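Local coordinates for protein GH3 beta-N-acetylglucosaminidase (PDB 6K5J) that probably hydrolyses terminal beta-linked N-acetylglucosamine residues from oligosaccharides such as chitin fragments, as a family 3 glycoside hydrolase, at residues A[373-378]-A[498-503]; A[108-113]-A[369-374]; A[391-396]-A[427-432]. All coordinates share one frame; numbering follows the deposited sequence.

Contact 1 of 3, residues A[373-378]-A[498-503]; sequences ITLLRS and TFFAAY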
ATOM      1  N   ILE A 373     -15.144  10.233   6.288  1.00 18.69           N
ATOM      2  CA  ILE A 373     -15.923   9.443   7.243  1.00 18.56           C
ATOM      3  C   ILE A 373     -17.318   9.179   6.697  1.00 18.44           C
ATOM      4  O   ILE A 373     -18.008  10.095   6.233  1.00 19.88           O
ATOM      5  CB  ILE A 373     -16.005  10.153   8.607  1.00 18.06           C
ATOM      6  CG1 ILE A 373     -14.600  10.555   9.098  1.00 17.22           C
ATOM      7  CG2 ILE A 373     -16.749   9.252   9.603  1.00 17.57           C
ATOM      8  CD1 ILE A 373     -13.648   9.374   9.340  1.00 18.79           C
ATOM      9  N   THR A 374     -17.743   7.920   6.779  1.00 15.93           N
ATOM     10  CA  THR A 374     -18.964   7.443   6.148  1.00 19.91           C
ATOM     11  C   THR A 374     -19.868   6.800   7.190  1.00 19.50           C
ATOM     12  O   THR A 374     -19.393   6.099   8.082  1.00 20.63           O
ATOM     13  CB  THR A 374     -18.610   6.438   5.047  1.00 19.49           C
ATOM     14  OG1 THR A 374     -17.714   7.071   4.121  1.00 19.40           O
ATOM     15  CG2 THR A 374     -19.855   5.952   4.318  1.00 18.81           C
ATOM     16  N   LEU A 375     -21.168   7.054   7.091  1.00 20.37           N
ATOM     17  CA  LEU A 375     -22.157   6.436   7.965  1.00 21.60           C
ATOM     18  C   LEU A 375     -22.901   5.381   7.160  1.00 21.25           C
ATOM     19  O   LEU A 375     -23.589   5.711   6.192  1.00 21.25           O
ATOM     20  CB  LEU A 375     -23.134   7.476   8.525  1.00 23.48           C
ATOM     21  CG  LEU A 375     -24.265   6.965   9.443  1.00 25.02           C
ATOM     22  CD1 LEU A 375     -23.720   6.097  10.580  1.00 21.25           C
ATOM     23  CD2 LEU A 375     -25.062   8.128  10.010  1.00 26.93           C
ATOM     24  N   LEU A 376     -22.762   4.118   7.549  1.00 19.79           N
ATOM     25  CA  LEU A 376     -23.400   3.030   6.821  1.00 20.26           C
ATOM     26  C   LEU A 376     -24.727   2.604   7.425  1.00 25.07           C
ATOM     27  O   LEU A 376     -25.588   2.089   6.704  1.00 25.58           O
ATOM     28  CB  LEU A 376     -22.470   1.808   6.762  1.00 22.77           C
ATOM     29  CG  LEU A 376     -21.328   1.819   5.742  1.00 27.98           C
ATOM     30  CD1 LEU A 376     -20.233   2.742   6.189  1.00 28.46           C
ATOM     31  CD2 LEU A 376     -20.767   0.404   5.581  1.00 25.47           C
ATOM     32  N   ARG A 377     -24.927   2.820   8.721  1.00 22.64           N
ATOM     33  CA  ARG A 377     -26.132   2.335   9.376  1.00 24.26           C
ATOM     34  C   ARG A 377     -26.370   3.183  10.615  1.00 24.47           C
ATOM     35  O   ARG A 377     -25.426   3.496  11.334  1.00 21.67           O
ATOM     36  CB  ARG A 377     -25.995   0.852   9.760  1.00 23.67           C
ATOM     37  CG  ARG A 377     -27.206   0.287  10.490  1.00 26.92           C
ATOM     38  CD  ARG A 377     -26.958  -1.124  11.008  1.00 25.35           C
ATOM     39  NE  ARG A 377     -26.769  -2.074   9.927  1.00 24.37           N
ATOM     40  CZ  ARG A 377     -26.243  -3.282  10.079  1.00 27.61           C
ATOM     41  NH1 ARG A 377     -25.845  -3.691  11.279  1.00 28.22           N
ATOM     42  NH2 ARG A 377     -26.117  -4.081   9.032  1.00 26.15           N
ATOM     43  N   SER A 378     -27.624   3.560  10.848  1.00 27.25           N
ATOM     44  CA  SER A 378     -27.978   4.254  12.080  1.00 29.15           C
ATOM     45  C   SER A 378     -29.484   4.176  12.261  1.00 34.75           C
ATOM     46  O   SER A 378     -30.232   3.946  11.306  1.00 36.17           O
ATOM     47  CB  SER A 378     -27.522   5.713  12.075  1.00 29.30           C
ATOM     48  OG  SER A 378     -28.120   6.399  10.998  1.00 30.62           O
ATOM     49  N   THR A 498     -25.463   1.317  14.870  1.00 22.55           N
ATOM     50  CA  THR A 498     -24.794   2.498  14.332  1.00 21.93           C
ATOM     51  C   THR A 498     -23.390   2.097  13.914  1.00 20.59           C
ATOM     52  O   THR A 498     -22.600   1.659  14.756  1.00 22.59           O
ATOM     53  CB  THR A 498     -24.729   3.624  15.370  1.00 25.33           C
ATOM     54  OG1 THR A 498     -26.038   3.855  15.903  1.00 29.61           O
ATOM     55  CG2 THR A 498     -24.198   4.910  14.747  1.00 23.62           C
ATOM     56  N   PHE A 499     -23.080   2.253  12.623  1.00 21.86           N
ATOM     57  CA  PHE A 499     -21.807   1.801  12.066  1.00 18.45           C
ATOM     58  C   PHE A 499     -21.239   2.877  11.154  1.00 18.75           C
ATOM     59  O   PHE A 499     -21.897   3.293  10.194  1.00 21.35           O
ATOM     60  CB  PHE A 499     -21.976   0.484  11.297  1.00 18.34           C
ATOM     61  CG  PHE A 499     -20.679  -0.084  10.773  1.00 22.81           C
ATOM     62  CD1 PHE A 499     -20.176   0.326   9.541  1.00 20.25           C
ATOM     63  CD2 PHE A 499     -19.960  -1.016  11.514  1.00 21.01           C
ATOM     64  CE1 PHE A 499     -18.967  -0.182   9.051  1.00 21.30           C
ATOM     65  CE2 PHE A 499     -18.760  -1.538  11.038  1.00 22.13           C
ATOM     66  CZ  PHE A 499     -18.259  -1.118   9.782  1.00 20.46           C
ATOM     67  N   PHE A 500     -20.010   3.298  11.436  1.00 17.99           N
ATOM     68  CA  PHE A 500     -19.258   4.244  10.621  1.00 19.32           C
ATOM     69  C   PHE A 500     -18.081   3.531   9.968  1.00 19.17           C
ATOM     70  O   PHE A 500     -17.570   2.540  10.492  1.00 19.79           O
ATOM     71  CB  PHE A 500     -18.708   5.401  11.466  1.00 19.47           C
ATOM     72  CG  PHE A 500     -19.760   6.307  12.038  1.00 22.25           C
ATOM     73  CD1 PHE A 500     -20.341   6.023  13.272  1.00 19.32           C
ATOM     74  CD2 PHE A 500     -20.153   7.460  11.356  1.00 19.04           C
ATOM     75  CE1 PHE A 500     -21.300   6.854  13.812  1.00 20.08           C
ATOM     76  CE2 PHE A 500     -21.119   8.295  11.888  1.00 21.65           C
ATOM     77  CZ  PHE A 500     -21.696   7.993  13.123  1.00 24.32           C
ATOM     78  N   ALA A 501     -17.612   4.078   8.842  1.00 20.01           N
ATOM     79  CA  ALA A 501     -16.359   3.640   8.239  1.00 18.60           C
ATOM     80  C   ALA A 501     -15.380   4.804   8.204  1.00 18.42           C
ATOM     81  O   ALA A 501     -15.715   5.891   7.716  1.00 19.87           O
ATOM     82  CB  ALA A 501     -16.569   3.079   6.822  1.00 15.67           C
ATOM     83  N   ALA A 502     -14.166   4.567   8.702  1.00 17.56           N
ATOM     84  CA  ALA A 502     -13.069   5.514   8.556  1.00 17.50           C
ATOM     85  C   ALA A 502     -11.971   5.034   7.619  1.00 16.94           C
ATOM     86  O   ALA A 502     -11.109   5.843   7.245  1.00 17.78           O
ATOM     87  CB  ALA A 502     -12.447   5.839   9.928  1.00 16.97           C
ATOM     88  N   TYR A 503     -11.957   3.752   7.253  1.00 18.37           N
ATOM     89  CA  TYR A 503     -11.068   3.147   6.256  1.00 18.11           C
ATOM     90  C   TYR A 503      -9.603   3.102   6.682  1.00 18.50           C
ATOM     91  O   TYR A 503      -8.752   2.653   5.892  1.00 19.13           O
ATOM     92  CB  TYR A 503     -11.184   3.854   4.891  1.00 16.64           C
ATOM     93  CG  TYR A 503     -12.623   4.060   4.472  1.00 17.71           C
ATOM     94  CD1 TYR A 503     -13.354   3.023   3.906  1.00 17.55           C
ATOM     95  CD2 TYR A 503     -13.269   5.281   4.685  1.00 17.64           C
ATOM     96  CE1 TYR A 503     -14.678   3.194   3.535  1.00 17.52           C
ATOM     97  CE2 TYR A 503     -14.597   5.458   4.324  1.00 17.88           C
ATOM     98  CZ  TYR A 503     -15.290   4.411   3.740  1.00 18.26           C
ATOM     99  OH  TYR A 503     -16.612   4.577   3.373  1.00 16.62           O
TER
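A classic beta bulge interrupts the antiparallel pair of strands 374-377 and 499-501: Leu376 and Arg377 both face Phe499. Phe499 O takes a bond from Leu376 N at 2.9 Å and only a weak one from Arg377 N at 3.4 Å, while Phe499 N donates to Arg377 O. On the other side of the bulge, Thr374 and Ala501 exchange two backbone hydrogen bonds. The extra residue turns Leu376 toward the partner strand. Its CB lies at the edge of the Phe499 ring, the two side chains running side by side, and its CD1 meets Ala501 CB at 3.7 Å. Leu375 and Phe500 share the other face of the sheet. With CG anti to the backbone N (chi1 179°), Leu375 brings CD1 over the ring face of Phe500, 3.8 Å from the centroid, in a CH-pi contact displaced toward the rim. Phe382 meets Phe500 edge-to-face, and Val516 and Leu517 of helix 507-517 pack on it as well. Where strand 499-501 runs out, Tyr503 crosses Thr374 at about a right angle. Its OH donates to Thr374 OG1 at 2.8 Å, and that oxygen lies in the plane of the phenol ring. Because Thr374 OG1 donates in turn to Ser372 O, the buried threonine hydroxyl is gripped by two bonds, one accepted and one donated, which should restrain its rotation. Strand 499-501 pairs on its far side with parallel strand 478-483, while 374-377 is outermost: the bulged pair is the antiparallel border of the mixed beta sheet in this alpha/beta domain.

Contact 2 of 3, residues A[108-113]-A[369-374]; sequences AGDAEL and SEKSIT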
ATOM      1  N   ALA A 108     -14.079   9.984   0.087  1.00 19.08           N
ATOM      2  CA  ALA A 108     -14.223  11.429  -0.087  1.00 19.41           C
ATOM      3  C   ALA A 108     -14.608  11.786  -1.524  1.00 23.86           C
ATOM      4  O   ALA A 108     -15.251  12.817  -1.756  1.00 21.80           O
ATOM      5  CB  ALA A 108     -12.926  12.137   0.324  1.00 19.19           C
ATOM      6  N   GLY A 109     -14.220  10.956  -2.493  1.00 21.59           N
ATOM      7  CA  GLY A 109     -14.723  11.039  -3.853  1.00 23.51           C
ATOM      8  C   GLY A 109     -14.084  12.082  -4.743  1.00 26.30           C
ATOM      9  O   GLY A 109     -14.584  12.311  -5.850  1.00 27.73           O
ATOM     10  N   ASP A 110     -12.989  12.709  -4.318  1.00 24.13           N
ATOM     11  CA  ASP A 110     -12.464  13.910  -4.973  1.00 25.12           C
ATOM     12  C   ASP A 110     -11.085  13.612  -5.555  1.00 23.14           C
ATOM     13  O   ASP A 110     -10.133  13.370  -4.808  1.00 21.77           O
ATOM     14  CB  ASP A 110     -12.410  15.064  -3.973  1.00 26.07           C
ATOM     15  CG  ASP A 110     -12.106  16.401  -4.622  1.00 36.02           C
ATOM     16  OD1 ASP A 110     -11.550  16.425  -5.740  1.00 39.54           O
ATOM     17  OD2 ASP A 110     -12.423  17.441  -4.005  1.00 42.95           O
ATOM     18  N   ALA A 111     -10.970  13.649  -6.887  1.00 22.84           N
ATOM     19  CA  ALA A 111      -9.689  13.320  -7.514  1.00 23.88           C
ATOM     20  C   ALA A 111      -8.607  14.329  -7.157  1.00 25.73           C
ATOM     21  O   ALA A 111      -7.421  13.973  -7.101  1.00 23.98           O
ATOM     22  CB  ALA A 111      -9.843  13.225  -9.034  1.00 24.42           C
ATOM     23  N   GLU A 112      -8.990  15.589  -6.921  1.00 21.75           N
ATOM     24  CA  GLU A 112      -8.021  16.604  -6.533  1.00 27.50           C
ATOM     25  C   GLU A 112      -7.359  16.273  -5.197  1.00 23.03           C
ATOM     26  O   GLU A 112      -6.190  16.609  -4.982  1.00 20.32           O
ATOM     27  CB  GLU A 112      -8.708  17.971  -6.465  1.00 31.67           C
ATOM     28  CG  GLU A 112      -7.771  19.148  -6.547  1.00 43.45           C
ATOM     29  CD  GLU A 112      -8.500  20.457  -6.806  1.00 51.74           C
ATOM     30  OE1 GLU A 112      -7.920  21.525  -6.507  1.00 57.76           O
ATOM     31  OE2 GLU A 112      -9.648  20.417  -7.307  1.00 52.21           O
ATOM     32  N   LEU A 113      -8.081  15.622  -4.290  1.00 23.69           N
ATOM     33  CA  LEU A 113      -7.472  15.285  -3.010  1.00 24.14           C
ATOM     34  C   LEU A 113      -6.512  14.119  -3.144  1.00 21.55           C
ATOM     35  O   LEU A 113      -5.538  14.037  -2.386  1.00 20.91           O
ATOM     36  CB  LEU A 113      -8.543  14.952  -1.980  1.00 19.45           C
ATOM     37  CG  LEU A 113      -9.636  16.011  -1.850  1.00 27.64           C
ATOM     38  CD1 LEU A 113     -10.681  15.567  -0.824  1.00 27.16           C
ATOM     39  CD2 LEU A 113      -9.038  17.362  -1.491  1.00 26.59           C
ATOM     40  N   SER A 369      -9.698  13.963   5.441  1.00 19.08           N
ATOM     41  CA  SER A 369     -10.365  12.939   6.237  1.00 18.62           C
ATOM     42  C   SER A 369     -11.747  13.384   6.693  1.00 17.66           C
ATOM     43  O   SER A 369     -12.636  12.543   6.860  1.00 17.95           O
ATOM     44  CB  SER A 369      -9.507  12.568   7.451  1.00 20.40           C
ATOM     45  OG  SER A 369      -8.208  12.170   7.057  1.00 20.53           O
ATOM     46  N   GLU A 370     -11.949  14.691   6.915  1.00 18.87           N
ATOM     47  CA  GLU A 370     -13.289  15.180   7.249  1.00 21.12           C
ATOM     48  C   GLU A 370     -14.302  14.830   6.164  1.00 18.82           C
ATOM     49  O   GLU A 370     -15.485  14.630   6.462  1.00 20.09           O
ATOM     50  CB  GLU A 370     -13.274  16.697   7.478  1.00 19.66           C
ATOM     51  CG  GLU A 370     -12.468  17.141   8.710  1.00 19.99           C
ATOM     52  CD  GLU A 370     -12.516  18.650   8.950  1.00 25.99           C
ATOM     53  OE1 GLU A 370     -13.337  19.340   8.312  1.00 23.94           O
ATOM     54  OE2 GLU A 370     -11.724  19.141   9.778  1.00 26.94           O
ATOM     55  N   LYS A 371     -13.866  14.767   4.901  1.00 18.42           N
ATOM     56  CA  LYS A 371     -14.762  14.426   3.802  1.00 19.65           C
ATOM     57  C   LYS A 371     -14.952  12.923   3.627  1.00 19.21           C
ATOM     58  O   LYS A 371     -15.825  12.512   2.856  1.00 20.22           O
ATOM     59  CB  LYS A 371     -14.234  15.017   2.480  1.00 24.06           C
ATOM     60  CG  LYS A 371     -14.373  16.531   2.355  1.00 24.17           C
ATOM     61  CD  LYS A 371     -13.803  17.051   1.018  1.00 35.42           C
ATOM     62  CE  LYS A 371     -14.823  16.967  -0.125  1.00 44.67           C
ATOM     63  NZ  LYS A 371     -14.216  17.234  -1.481  1.00 41.59           N
ATOM     64  N   SER A 372     -14.172  12.105   4.327  1.00 17.78           N
ATOM     65  CA  SER A 372     -14.095  10.668   4.096  1.00 19.30           C
ATOM     66  C   SER A 372     -15.011   9.852   5.009  1.00 19.46           C
ATOM     67  O   SER A 372     -15.619   8.880   4.546  1.00 17.22           O
ATOM     68  CB  SER A 372     -12.630  10.216   4.264  1.00 16.14           C
ATOM     69  OG  SER A 372     -12.462   8.830   4.044  1.00 23.30           O
ATOM     70  N   ILE A 373     -15.144  10.233   6.288  1.00 18.69           N
ATOM     71  CA  ILE A 373     -15.923   9.443   7.243  1.00 18.56           C
ATOM     72  C   ILE A 373     -17.318   9.179   6.697  1.00 18.44           C
ATOM     73  O   ILE A 373     -18.008  10.095   6.233  1.00 19.88           O
ATOM     74  CB  ILE A 373     -16.005  10.153   8.607  1.00 18.06           C
ATOM     75  CG1 ILE A 373     -14.600  10.555   9.098  1.00 17.22           C
ATOM     76  CG2 ILE A 373     -16.749   9.252   9.603  1.00 17.57           C
ATOM     77  CD1 ILE A 373     -13.648   9.374   9.340  1.00 18.79           C
ATOM     78  N   THR A 374     -17.743   7.920   6.779  1.00 15.93           N
ATOM     79  CA  THR A 374     -18.964   7.443   6.148  1.00 19.91           C
ATOM     80  C   THR A 374     -19.868   6.800   7.190  1.00 19.50           C
ATOM     81  O   THR A 374     -19.393   6.099   8.082  1.00 20.63           O
ATOM     82  CB  THR A 374     -18.610   6.438   5.047  1.00 19.49           C
ATOM     83  OG1 THR A 374     -17.714   7.071   4.121  1.00 19.40           O
ATOM     84  CG2 THR A 374     -19.855   5.952   4.318  1.00 18.81           C
TER
HETATM   85  O   HOH W   1     -17.177  13.833   0.411  1.00 31.16           O
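Ala108 and Ser372 bring the ends of two helices together, their CA atoms 4.3 Å apart, and Ala108 CA directs a CA-H...O contact to Lys371 O at 3.5 Å. A water lies 3.1 Å from each of Ala108 O and Lys371 O, placed to bridge the same helix ends. After Ala108 the chain leaves helix 102-108 through Gly109, whose positive phi (81°) turns it toward the start of helix 111-127. Lys371 reaches across this turn and supplies most of the side-chain contact. Near its root, CB rests against Ala108 CB at 3.8 Å. Further out, its CD meets Leu113 CD1 at 3.9 Å, the leucine lying across the lysine chain at about a right angle. A bend at chi3 (85°) then swings the ammonium group to Asp110, where NZ forms a salt bridge with OD2 at 3.1 Å. The other carboxylate oxygen has a different task: Asp110 is the N-cap of helix 111-127, and its OD1 accepts from Glu112 N at 2.9 Å, the N-H coming from above the carboxylate plane. Beside Lys371, the buried Ser372 sends its OG to Ala104 O, a second tie to helix 102-108. The turn belongs to the TIM-barrel family region, where Ala111 packs on helix 158-174; helix 359-372 leads instead into the mixed sheet. One carboxylate thus serves both the helix start and the lysine, and the ammonium charge and the backbone N-H at the helix start would both be expected to favour the ionised form of Asp110. Lys371 therefore combines an aliphatic stem packed on Ala108 and Leu113 with a charge that pairs at the helix cap.

Contact 3 of 3, residues A[391-396]-A[427-432]; sequences LVVWPE and QTIGVQ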
ATOM      1  N   LEU A 391     -16.580   5.038  26.877  1.00 22.39           N
ATOM      2  CA  LEU A 391     -15.645   3.929  26.782  1.00 25.68           C
ATOM      3  C   LEU A 391     -15.266   3.750  25.317  1.00 24.57           C
ATOM      4  O   LEU A 391     -16.126   3.460  24.483  1.00 24.29           O
ATOM      5  CB  LEU A 391     -16.261   2.649  27.340  1.00 24.57           C
ATOM      6  CG  LEU A 391     -15.377   1.410  27.152  1.00 28.61           C
ATOM      7  CD1 LEU A 391     -14.070   1.527  27.968  1.00 25.91           C
ATOM      8  CD2 LEU A 391     -16.136   0.150  27.508  1.00 26.18           C
ATOM      9  N   VAL A 392     -13.991   3.931  25.000  1.00 22.62           N
ATOM     10  CA  VAL A 392     -13.482   3.685  23.656  1.00 22.59           C
ATOM     11  C   VAL A 392     -12.676   2.394  23.678  1.00 22.79           C
ATOM     12  O   VAL A 392     -11.739   2.250  24.476  1.00 24.82           O
ATOM     13  CB  VAL A 392     -12.626   4.855  23.143  1.00 24.30           C
ATOM     14  CG1 VAL A 392     -12.049   4.518  21.747  1.00 19.88           C
ATOM     15  CG2 VAL A 392     -13.453   6.146  23.103  1.00 20.79           C
ATOM     16  N   VAL A 393     -13.039   1.458  22.808  1.00 23.36           N
ATOM     17  CA  VAL A 393     -12.314   0.203  22.647  1.00 20.76           C
ATOM     18  C   VAL A 393     -11.404   0.344  21.433  1.00 22.47           C
ATOM     19  O   VAL A 393     -11.879   0.523  20.306  1.00 20.91           O
ATOM     20  CB  VAL A 393     -13.278  -0.984  22.499  1.00 19.53           C
ATOM     21  CG1 VAL A 393     -12.508  -2.299  22.505  1.00 22.48           C
ATOM     22  CG2 VAL A 393     -14.301  -0.970  23.630  1.00 23.48           C
ATOM     23  N   TRP A 394     -10.096   0.294  21.659  1.00 21.04           N
ATOM     24  CA  TRP A 394      -9.122   0.643  20.631  1.00 21.86           C
ATOM     25  C   TRP A 394      -8.316  -0.589  20.255  1.00 26.00           C
ATOM     26  O   TRP A 394      -7.656  -1.176  21.127  1.00 25.00           O
ATOM     27  CB  TRP A 394      -8.199   1.764  21.105  1.00 22.20           C
ATOM     28  CG  TRP A 394      -7.171   2.146  20.074  1.00 25.22           C
ATOM     29  CD1 TRP A 394      -5.851   1.787  20.057  1.00 25.73           C
ATOM     30  CD2 TRP A 394      -7.384   2.944  18.902  1.00 22.96           C
ATOM     31  NE1 TRP A 394      -5.231   2.308  18.942  1.00 25.05           N
ATOM     32  CE2 TRP A 394      -6.150   3.021  18.217  1.00 26.42           C
ATOM     33  CE3 TRP A 394      -8.503   3.593  18.360  1.00 22.66           C
ATOM     34  CZ2 TRP A 394      -5.996   3.735  17.025  1.00 25.70           C
ATOM     35  CZ3 TRP A 394      -8.348   4.299  17.168  1.00 19.22           C
ATOM     36  CH2 TRP A 394      -7.104   4.358  16.515  1.00 20.33           C
ATOM     37  N   PRO A 395      -8.328  -1.010  18.991  1.00 24.44           N
ATOM     38  CA  PRO A 395      -7.603  -2.219  18.594  1.00 21.96           C
ATOM     39  C   PRO A 395      -6.173  -1.924  18.178  1.00 27.54           C
ATOM     40  O   PRO A 395      -5.860  -0.875  17.618  1.00 27.36           O
ATOM     41  CB  PRO A 395      -8.424  -2.714  17.396  1.00 22.32           C
ATOM     42  CG  PRO A 395      -8.850  -1.411  16.714  1.00 24.48           C
ATOM     43  CD  PRO A 395      -9.036  -0.391  17.852  1.00 24.41           C
ATOM     44  N   GLU A 396      -5.286  -2.877  18.460  1.00 28.15           N
ATOM     45  CA  GLU A 396      -3.896  -2.742  18.045  1.00 29.91           C
ATOM     46  C   GLU A 396      -3.440  -4.052  17.421  1.00 31.63           C
ATOM     47  O   GLU A 396      -3.774  -5.137  17.909  1.00 28.52           O
ATOM     48  CB  GLU A 396      -2.968  -2.346  19.218  1.00 33.10           C
ATOM     49  CG  GLU A 396      -2.827  -3.399  20.302  1.00 39.05           C
ATOM     50  CD  GLU A 396      -1.714  -3.103  21.309  1.00 43.42           C
ATOM     51  OE1 GLU A 396      -1.100  -2.011  21.250  1.00 41.16           O
ATOM     52  OE2 GLU A 396      -1.458  -3.980  22.166  1.00 39.21           O
ATOM     53  N   GLN A 427      -9.561   1.808  26.229  1.00 23.51           N
ATOM     54  CA  GLN A 427      -8.998   0.493  26.503  1.00 25.60           C
ATOM     55  C   GLN A 427      -8.446  -0.092  25.210  1.00 27.99           C
ATOM     56  O   GLN A 427      -9.187  -0.254  24.234  1.00 26.04           O
ATOM     57  CB  GLN A 427     -10.058  -0.432  27.092  1.00 25.64           C
ATOM     58  CG  GLN A 427     -10.519  -0.027  28.489  1.00 30.65           C
ATOM     59  CD  GLN A 427      -9.428  -0.216  29.525  1.00 32.25           C
ATOM     60  OE1 GLN A 427      -8.681  -1.192  29.475  1.00 33.16           O
ATOM     61  NE2 GLN A 427      -9.321   0.725  30.463  1.00 28.59           N
ATOM     62  N   THR A 428      -7.158  -0.413  25.203  1.00 25.18           N
ATOM     63  CA  THR A 428      -6.530  -1.015  24.036  1.00 29.21           C
ATOM     64  C   THR A 428      -6.617  -2.530  24.126  1.00 30.54           C
ATOM     65  O   THR A 428      -6.244  -3.122  25.144  1.00 31.54           O
ATOM     66  CB  THR A 428      -5.073  -0.585  23.908  1.00 26.59           C
ATOM     67  OG1 THR A 428      -5.018   0.831  23.755  1.00 26.25           O
ATOM     68  CG2 THR A 428      -4.418  -1.255  22.691  1.00 29.97           C
ATOM     69  N   ILE A 429      -7.109  -3.154  23.060  1.00 24.00           N
ATOM     70  CA  ILE A 429      -7.223  -4.601  22.986  1.00 26.26           C
ATOM     71  C   ILE A 429      -6.601  -5.067  21.676  1.00 28.09           C
ATOM     72  O   ILE A 429      -6.362  -4.282  20.758  1.00 27.25           O
ATOM     73  CB  ILE A 429      -8.684  -5.080  23.101  1.00 30.62           C
ATOM     74  CG1 ILE A 429      -9.486  -4.668  21.863  1.00 29.27           C
ATOM     75  CG2 ILE A 429      -9.315  -4.545  24.393  1.00 32.19           C
ATOM     76  CD1 ILE A 429     -10.854  -5.350  21.752  1.00 30.40           C
ATOM     77  N   GLY A 430      -6.314  -6.361  21.605  1.00 29.51           N
ATOM     78  CA  GLY A 430      -5.762  -6.917  20.390  1.00 29.04           C
ATOM     79  C   GLY A 430      -6.812  -7.048  19.306  1.00 29.73           C
ATOM     80  O   GLY A 430      -8.007  -7.199  19.574  1.00 28.87           O
ATOM     81  N   VAL A 431      -6.350  -6.966  18.056  1.00 26.33           N
ATOM     82  CA  VAL A 431      -7.245  -7.199  16.924  1.00 27.35           C
ATOM     83  C   VAL A 431      -7.871  -8.580  17.029  1.00 30.34           C
ATOM     84  O   VAL A 431      -9.021  -8.790  16.619  1.00 27.16           O
ATOM     85  CB  VAL A 431      -6.469  -7.000  15.606  1.00 27.37           C
ATOM     86  CG1 VAL A 431      -7.228  -7.573  14.422  1.00 29.61           C
ATOM     87  CG2 VAL A 431      -6.197  -5.530  15.396  1.00 22.93           C
ATOM     88  N   GLN A 432      -7.132  -9.539  17.588  1.00 32.49           N
ATOM     89  CA  GLN A 432      -7.682 -10.790  18.097  1.00 31.97           C
ATOM     90  C   GLN A 432      -7.628 -10.705  19.619  1.00 32.69           C
ATOM     91  O   GLN A 432      -6.619 -11.082  20.237  1.00 34.05           O
ATOM     92  CB  GLN A 432      -6.891 -11.992  17.578  1.00 36.33           C
ATOM     93  CG  GLN A 432      -6.794 -12.035  16.050  1.00 34.76           C
ATOM     94  CD  GLN A 432      -5.697 -12.962  15.569  1.00 51.82           C
ATOM     95  OE1 GLN A 432      -5.768 -14.177  15.763  1.00 59.40           O
ATOM     96  NE2 GLN A 432      -4.670 -12.394  14.945  1.00 52.91           N
TER
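Ile429 and Glu396 both hold their first side-chain branch between backbone N and carbonyl carbon (chi1 68° and 66°), and each turns that branch onto the neighbouring strand. Ile429 thereby brings CD1 to Val393 CG1, 3.6 Å away, the two side chains meeting at a slant. Glu396, extended beyond CG, passes at about a right angle to Thr428, whose CG2 methyl touches Glu396 CG and lies 3.6 Å from Glu396 CD. The carboxylate continues to Arg398, with which OE2 forms a salt bridge. Trp394 and Thr428 share one face of the sheet and lie side by side, and Thr428 OG1 sits at the edge of the indole, 3.9 Å from Trp394 CD1. Strands 390-396 and 424-430 run parallel and, with helix 413-419 between them in the chain, form a beta-alpha-beta unit of the mixed sheet, with 424-430 at its border. Gln427 N donates to Val392 O at 2.8 Å, and Gln427 O accepts from Trp394 N. The ladder goes on as Ile429 N binds Trp394 O and Ile429 O takes Glu396 N at 2.9 Å. Between these rungs Pro395 gives a CA-H...O contact to Ile429 O. Beyond the strand, Val431 N reaches Glu396 O at 3.2 Å, and Val431 CG2 packs on Pro395 CB.

In the fold
Contacts 1 and 3 occupy opposite borders of one six-stranded mixed sheet: strand 374-377 lies on one edge and strand 424-430 on the other, with centres about 18 Å apart. Contact 2 adjoins contact 1 at the start of strand 374-377, about 14 Å between centres; the two share Ile373 and Thr374, because helix 359-372 runs directly into strand 374-377, and Tyr503 packs on Ser372. Contacts 2 and 3 do not touch, their centres about 26 Å apart. Along the chain contact 2 closes before contact 3 opens, and contact 3 falls between the two segments of contact 1. Contact 2 thus couples the TIM-barrel domain to the domain whose sheet contacts 1 and 3 border.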